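Local coordinates for putative uncharacterized protein (Caulobacter crescentus, PDB 4KWY), which is a putative LptE-family lipoprotein that probably takes part in assembling lipopolysaccharide at the outer membrane, at residues A[43-57]-A[69-81]. Numbering follows the deposited sequence.
Sequences AYKLYLSVNEQRFAR and ELRMSVDWRLLDA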
loop_
_atom_site.group_PDB
_atom_site.type_symbol
_atom_site.label_atom_id
_atom_site.label_comp_id
_atom_site.label_asym_id
_atom_site.label_seq_id
_atom_site.Cartn_x
_atom_site.Cartn_y
_atom_site.Cartn_z
ATOM N N ALA A 43 7.924 -16.377 -3.907
ATOM C CA ALA A 43 7.185 -17.095 -4.941
ATOM C C ALA A 43 6.564 -16.092 -5.901
ATOM O O ALA A 43 6.363 -16.396 -7.071
ATOM C CB ALA A 43 6.108 -17.949 -4.304
ATOM N N TYR A 44 6.259 -14.894 -5.395
ATOM C CA TYR A 44 5.665 -13.818 -6.171
ATOM C C TYR A 44 6.369 -12.514 -5.946
ATOM O O TYR A 44 6.857 -12.247 -4.840
ATOM C CB TYR A 44 4.173 -13.611 -5.813
ATOM C CG TYR A 44 3.304 -14.823 -6.020
ATOM C CD1 TYR A 44 2.866 -15.184 -7.294
ATOM C CD2 TYR A 44 2.919 -15.619 -4.945
ATOM C CE1 TYR A 44 2.078 -16.317 -7.495
ATOM C CE2 TYR A 44 2.127 -16.751 -5.131
ATOM C CZ TYR A 44 1.709 -17.095 -6.408
ATOM O OH TYR A 44 0.955 -18.227 -6.597
ATOM N N LYS A 45 6.354 -11.657 -6.988
ATOM C CA LYS A 45 6.873 -10.293 -6.919
ATOM C C LYS A 45 5.701 -9.354 -7.081
ATOM O O LYS A 45 4.995 -9.413 -8.084
ATOM C CB LYS A 45 7.975 -10.026 -7.949
ATOM C CG LYS A 45 9.254 -10.826 -7.706
ATOM C CD LYS A 45 10.202 -10.146 -6.719
ATOM C CE LYS A 45 11.462 -10.956 -6.514
ATOM N NZ LYS A 45 12.681 -10.102 -6.518
ATOM N N LEU A 46 5.419 -8.562 -6.053
ATOM C CA LEU A 46 4.331 -7.606 -6.128
ATOM C C LEU A 46 4.915 -6.233 -6.430
ATOM O O LEU A 46 5.582 -5.650 -5.575
ATOM C CB LEU A 46 3.470 -7.600 -4.838
ATOM C CG LEU A 46 2.343 -6.562 -4.789
ATOM C CD1 LEU A 46 1.322 -6.805 -5.867
ATOM C CD2 LEU A 46 1.679 -6.546 -3.430
ATOM N N TYR A 47 4.629 -5.711 -7.639
ATOM C CA TYR A 47 5.095 -4.397 -8.102
ATOM C C TYR A 47 4.081 -3.329 -7.834
ATOM O O TYR A 47 2.969 -3.410 -8.353
ATOM C CB TYR A 47 5.397 -4.435 -9.591
ATOM C CG TYR A 47 6.783 -4.906 -9.855
ATOM C CD1 TYR A 47 7.054 -6.258 -10.033
ATOM C CD2 TYR A 47 7.834 -4.002 -9.979
ATOM C CE1 TYR A 47 8.332 -6.696 -10.368
ATOM C CE2 TYR A 47 9.120 -4.431 -10.274
ATOM C CZ TYR A 47 9.368 -5.781 -10.461
ATOM O OH TYR A 47 10.652 -6.192 -10.725
ATOM N N LEU A 48 4.473 -2.306 -7.074
ATOM C CA LEU A 48 3.570 -1.221 -6.736
ATOM C C LEU A 48 3.869 0.017 -7.547
ATOM O O LEU A 48 5.023 0.417 -7.608
ATOM C CB LEU A 48 3.692 -0.880 -5.249
ATOM C CG LEU A 48 3.503 -1.979 -4.239
ATOM C CD1 LEU A 48 3.827 -1.438 -2.876
ATOM C CD2 LEU A 48 2.075 -2.508 -4.258
ATOM N N SER A 49 2.834 0.631 -8.161
ATOM C CA SER A 49 2.992 1.897 -8.897
ATOM C C SER A 49 2.113 2.946 -8.248
ATOM O O SER A 49 0.921 3.073 -8.551
ATOM C CB SER A 49 2.684 1.751 -10.381
ATOM O OG SER A 49 3.578 0.807 -10.926
ATOM N N VAL A 50 2.696 3.649 -7.291
ATOM C CA VAL A 50 2.007 4.710 -6.580
ATOM C C VAL A 50 2.161 5.992 -7.386
ATOM O O VAL A 50 3.250 6.286 -7.883
ATOM C CB VAL A 50 2.503 4.896 -5.108
ATOM C CG1 VAL A 50 1.701 5.997 -4.392
ATOM C CG2 VAL A 50 2.398 3.585 -4.326
ATOM N N ASN A 51 1.062 6.783 -7.462
ATOM C CA ASN A 51 1.074 8.123 -8.042
ATOM C C ASN A 51 1.645 9.016 -6.938
ATOM O O ASN A 51 0.923 9.463 -6.038
ATOM C CB ASN A 51 -0.329 8.520 -8.492
ATOM C CG ASN A 51 -0.395 9.835 -9.204
ATOM O OD1 ASN A 51 0.424 10.738 -8.998
ATOM N ND2 ASN A 51 -1.390 9.974 -10.055
ATOM N N GLU A 52 2.965 9.154 -6.940
ATOM C CA GLU A 52 3.737 9.837 -5.903
ATOM C C GLU A 52 3.494 11.343 -5.830
ATOM O O GLU A 52 3.565 11.916 -4.729
ATOM C CB GLU A 52 5.235 9.562 -6.093
ATOM C CG GLU A 52 5.624 8.112 -5.852
ATOM C CD GLU A 52 5.519 7.569 -4.439
ATOM O OE1 GLU A 52 5.134 8.329 -3.522
ATOM O OE2 GLU A 52 5.834 6.371 -4.250
ATOM N N GLN A 53 3.220 11.978 -6.991
ATOM C CA GLN A 53 2.944 13.406 -7.013
ATOM C C GLN A 53 1.614 13.664 -6.315
ATOM O O GLN A 53 1.573 14.540 -5.439
ATOM C CB GLN A 53 2.995 13.997 -8.430
ATOM C CG GLN A 53 4.440 14.272 -8.896
ATOM C CD GLN A 53 4.578 15.320 -9.992
ATOM O OE1 GLN A 53 3.857 16.330 -10.039
ATOM N NE2 GLN A 53 5.562 15.138 -10.865
ATOM N N ARG A 54 0.565 12.848 -6.621
ATOM C CA ARG A 54 -0.775 12.939 -5.998
ATOM C C ARG A 54 -0.707 12.637 -4.494
ATOM O O ARG A 54 -1.399 13.272 -3.702
ATOM C CB ARG A 54 -1.783 11.996 -6.692
ATOM C CG ARG A 54 -3.222 12.055 -6.147
ATOM C CD ARG A 54 -4.167 11.163 -6.910
ATOM N NE ARG A 54 -4.298 11.593 -8.301
ATOM C CZ ARG A 54 -4.600 10.788 -9.311
ATOM N NH1 ARG A 54 -4.803 9.496 -9.101
ATOM N NH2 ARG A 54 -4.694 11.269 -10.543
ATOM N N PHE A 55 0.147 11.702 -4.110
ATOM C CA PHE A 55 0.290 11.319 -2.718
ATOM C C PHE A 55 1.028 12.384 -1.861
ATOM O O PHE A 55 0.784 12.465 -0.653
ATOM C CB PHE A 55 1.012 9.972 -2.626
ATOM C CG PHE A 55 1.012 9.361 -1.244
ATOM C CD1 PHE A 55 -0.162 8.890 -0.675
ATOM C CD2 PHE A 55 2.190 9.249 -0.517
ATOM C CE1 PHE A 55 -0.158 8.318 0.596
ATOM C CE2 PHE A 55 2.189 8.671 0.761
ATOM C CZ PHE A 55 1.018 8.192 1.295
ATOM N N ALA A 56 1.931 13.167 -2.465
ATOM C CA ALA A 56 2.681 14.187 -1.739
ATOM C C ALA A 56 1.826 15.462 -1.497
ATOM O O ALA A 56 2.139 16.273 -0.609
ATOM C CB ALA A 56 3.939 14.536 -2.518
ATOM N N ARG A 57 0.774 15.634 -2.323
ATOM C CA ARG A 57 -0.166 16.750 -2.296
ATOM C C ARG A 57 -1.378 16.520 -1.396
ATOM O O ARG A 57 -2.284 15.760 -1.743
ATOM C CB ARG A 57 -0.692 17.044 -3.717
ATOM C CG ARG A 57 0.227 17.898 -4.589
ATOM C CD ARG A 57 0.403 19.330 -4.089
ATOM N NE ARG A 57 -0.865 20.023 -3.844
ATOM C CZ ARG A 57 -1.590 20.628 -4.780
ATOM N NH1 ARG A 57 -1.201 20.610 -6.049
ATOM N NH2 ARG A 57 -2.716 21.246 -4.457
ATOM N N GLU A 69 -7.341 16.739 2.242
ATOM C CA GLU A 69 -7.652 15.419 1.697
ATOM C C GLU A 69 -6.458 14.932 0.915
ATOM O O GLU A 69 -5.895 15.652 0.102
ATOM C CB GLU A 69 -8.923 15.358 0.852
ATOM C CG GLU A 69 -9.320 13.912 0.553
ATOM C CD GLU A 69 -10.603 13.684 -0.224
ATOM O OE1 GLU A 69 -10.598 13.916 -1.455
ATOM O OE2 GLU A 69 -11.589 13.204 0.381
ATOM N N LEU A 70 -6.052 13.711 1.198
ATOM C CA LEU A 70 -4.914 13.084 0.586
ATOM C C LEU A 70 -5.373 11.811 -0.111
ATOM O O LEU A 70 -6.166 11.044 0.435
ATOM C CB LEU A 70 -3.944 12.810 1.711
ATOM C CG LEU A 70 -2.598 12.267 1.359
ATOM C CD1 LEU A 70 -1.621 13.391 1.085
ATOM C CD2 LEU A 70 -2.109 11.508 2.519
ATOM N N ARG A 71 -4.914 11.622 -1.344
ATOM C CA ARG A 71 -5.319 10.489 -2.156
ATOM C C ARG A 71 -4.151 9.600 -2.531
ATOM O O ARG A 71 -3.114 10.070 -2.990
ATOM C CB ARG A 71 -6.034 10.971 -3.413
ATOM C CG ARG A 71 -6.762 9.857 -4.123
ATOM C CD ARG A 71 -7.763 10.416 -5.079
ATOM N NE ARG A 71 -8.105 9.435 -6.104
ATOM C CZ ARG A 71 -8.146 9.694 -7.405
ATOM N NH1 ARG A 71 -7.852 10.908 -7.856
ATOM N NH2 ARG A 71 -8.480 8.742 -8.265
HETATM N N MSE A 72 -4.319 8.307 -2.282
HETATM C CA MSE A 72 -3.318 7.336 -2.663
HETATM C C MSE A 72 -3.912 6.469 -3.769
HETATM O O MSE A 72 -4.852 5.705 -3.531
HETATM C CB MSE A 72 -2.813 6.494 -1.491
HETATM C CG MSE A 72 -1.730 5.509 -1.955
HETATM SE SE MSE A 72 -1.014 4.478 -0.551
HETATM C CE MSE A 72 0.761 5.000 -0.783
ATOM N N SER A 73 -3.327 6.591 -4.972
ATOM C CA SER A 73 -3.704 5.838 -6.163
ATOM C C SER A 73 -2.590 4.878 -6.487
ATOM O O SER A 73 -1.432 5.295 -6.616
ATOM C CB SER A 73 -3.956 6.785 -7.322
ATOM O OG SER A 73 -4.971 7.699 -6.963
ATOM N N VAL A 74 -2.915 3.578 -6.557
ATOM C CA VAL A 74 -1.905 2.544 -6.793
ATOM C C VAL A 74 -2.356 1.570 -7.851
ATOM O O VAL A 74 -3.383 0.916 -7.704
ATOM C CB VAL A 74 -1.551 1.732 -5.499
ATOM C CG1 VAL A 74 -0.191 1.045 -5.629
ATOM C CG2 VAL A 74 -1.647 2.572 -4.223
ATOM N N ASP A 75 -1.533 1.400 -8.860
ATOM C CA ASP A 75 -1.683 0.341 -9.852
ATOM C C ASP A 75 -0.690 -0.694 -9.454
ATOM O O ASP A 75 0.442 -0.328 -9.154
ATOM C CB ASP A 75 -1.441 0.839 -11.290
ATOM C CG ASP A 75 -2.633 1.567 -11.864
ATOM O OD1 ASP A 75 -3.667 0.911 -12.115
ATOM O OD2 ASP A 75 -2.530 2.782 -12.074
ATOM N N TRP A 76 -1.094 -1.965 -9.372
ATOM C CA TRP A 76 -0.152 -2.998 -8.969
ATOM C C TRP A 76 -0.300 -4.290 -9.795
ATOM O O TRP A 76 -1.395 -4.629 -10.241
ATOM C CB TRP A 76 -0.267 -3.270 -7.461
ATOM C CG TRP A 76 -1.654 -3.530 -6.976
ATOM C CD1 TRP A 76 -2.552 -2.615 -6.501
ATOM C CD2 TRP A 76 -2.293 -4.805 -6.889
ATOM N NE1 TRP A 76 -3.715 -3.244 -6.120
ATOM C CE2 TRP A 76 -3.586 -4.592 -6.347
ATOM C CE3 TRP A 76 -1.899 -6.116 -7.229
ATOM C CZ2 TRP A 76 -4.488 -5.637 -6.133
ATOM C CZ3 TRP A 76 -2.775 -7.160 -6.973
ATOM C CH2 TRP A 76 -4.062 -6.916 -6.447
ATOM N N ARG A 77 0.833 -5.002 -9.971
ATOM C CA ARG A 77 0.976 -6.276 -10.706
ATOM C C ARG A 77 1.595 -7.340 -9.826
ATOM O O ARG A 77 2.618 -7.079 -9.191
ATOM C CB ARG A 77 1.885 -6.103 -11.938
ATOM C CG ARG A 77 1.378 -5.150 -12.949
ATOM C CD ARG A 77 2.322 -5.016 -14.110
ATOM N NE ARG A 77 2.237 -3.641 -14.613
ATOM C CZ ARG A 77 1.449 -3.248 -15.611
ATOM N NH1 ARG A 77 0.732 -4.134 -16.292
ATOM N NH2 ARG A 77 1.413 -1.970 -15.971
ATOM N N LEU A 78 1.044 -8.558 -9.856
ATOM C CA LEU A 78 1.600 -9.689 -9.116
ATOM C C LEU A 78 2.262 -10.608 -10.115
ATOM O O LEU A 78 1.610 -11.054 -11.063
ATOM C CB LEU A 78 0.528 -10.420 -8.280
ATOM C CG LEU A 78 1.058 -11.506 -7.313
ATOM C CD1 LEU A 78 1.743 -10.876 -6.081
ATOM C CD2 LEU A 78 -0.045 -12.409 -6.866
ATOM N N LEU A 79 3.568 -10.828 -9.966
ATOM C CA LEU A 79 4.257 -11.690 -10.923
ATOM C C LEU A 79 4.717 -12.989 -10.308
ATOM O O LEU A 79 4.962 -13.072 -9.101
ATOM C CB LEU A 79 5.488 -11.003 -11.566
ATOM C CG LEU A 79 5.414 -9.543 -11.966
ATOM C CD1 LEU A 79 6.708 -9.116 -12.523
ATOM C CD2 LEU A 79 4.305 -9.278 -12.973
ATOM N N ASP A 80 4.896 -13.986 -11.160
ATOM C CA ASP A 80 5.552 -15.219 -10.765
ATOM C C ASP A 80 7.050 -14.844 -10.671
ATOM O O ASP A 80 7.622 -14.367 -11.663
ATOM C CB ASP A 80 5.272 -16.343 -11.777
ATOM C CG ASP A 80 5.775 -17.718 -11.351
ATOM O OD1 ASP A 80 6.974 -17.838 -11.011
ATOM O OD2 ASP A 80 4.981 -18.680 -11.401
ATOM N N ALA A 81 7.668 -15.008 -9.479
ATOM C CA ALA A 81 9.064 -14.639 -9.223
ATOM C C ALA A 81 10.058 -15.440 -10.042
ATOM O O ALA A 81 11.216 -15.031 -10.142
ATOM C CB ALA A 81 9.388 -14.784 -7.748
HETATM O O HOH W 1 7.415 -18.913 -8.062
HETATM O O HOH W 2 -1.639 8.770 -5.266
HETATM O O HOH W 3 -3.607 13.706 -2.661
#
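R54 reaches from the short helix 52-56 onto strand 69-80 and lies alongside R71, pointing the same way. CB points toward the strand; CG, anti to the backbone N (chi1 -178°), passes R71 O and R71 CB, and CD lies beside S73 OG. A bend at chi3 lays the guanidinium flat on that of R71, planes 6° apart, with R54 NE and CZ each 3.6 Å from R71 NH1 and R54 NH2 farther, at 4.2 Å. N51 ND2 sits over the centre of the opposite R54 face; at the edge R54 NH1 donates to S73 OG at 2.8 Å, the oxygen in the guanidinium plane. D93, salt-bridged to R71 NE and hydrogen-bonded to S73 OG, probably offsets the like charges. An alanine in place of R54 would remove this donor and is likely to uncover the R71 face on which it lies, leaving R71 to be held by D93. Before the helix, strand 44-50 runs antiparallel to strand 69-80 (160°), central in the mixed sheet of the LptE-like fold; their ladder ends with N51 N bonded to S73 O at 3.0 Å. N51 OD1 caps the helix, accepting from R54 N at 3.2 Å, and one water bridges N51 O, R71 O and S73 N. On the strand's other side the selenomethionine M72 puts CE over one F55 ring face, 3.9 Å from its centroid, a CH-pi contact; its SE, oblique, makes a Met-aromatic contact. Further along, L46 CD1 meets W76 CE3 at 3.6 Å; L46 also touches L30 of helix 21-34, and W76 touches I126 of helix 104-135.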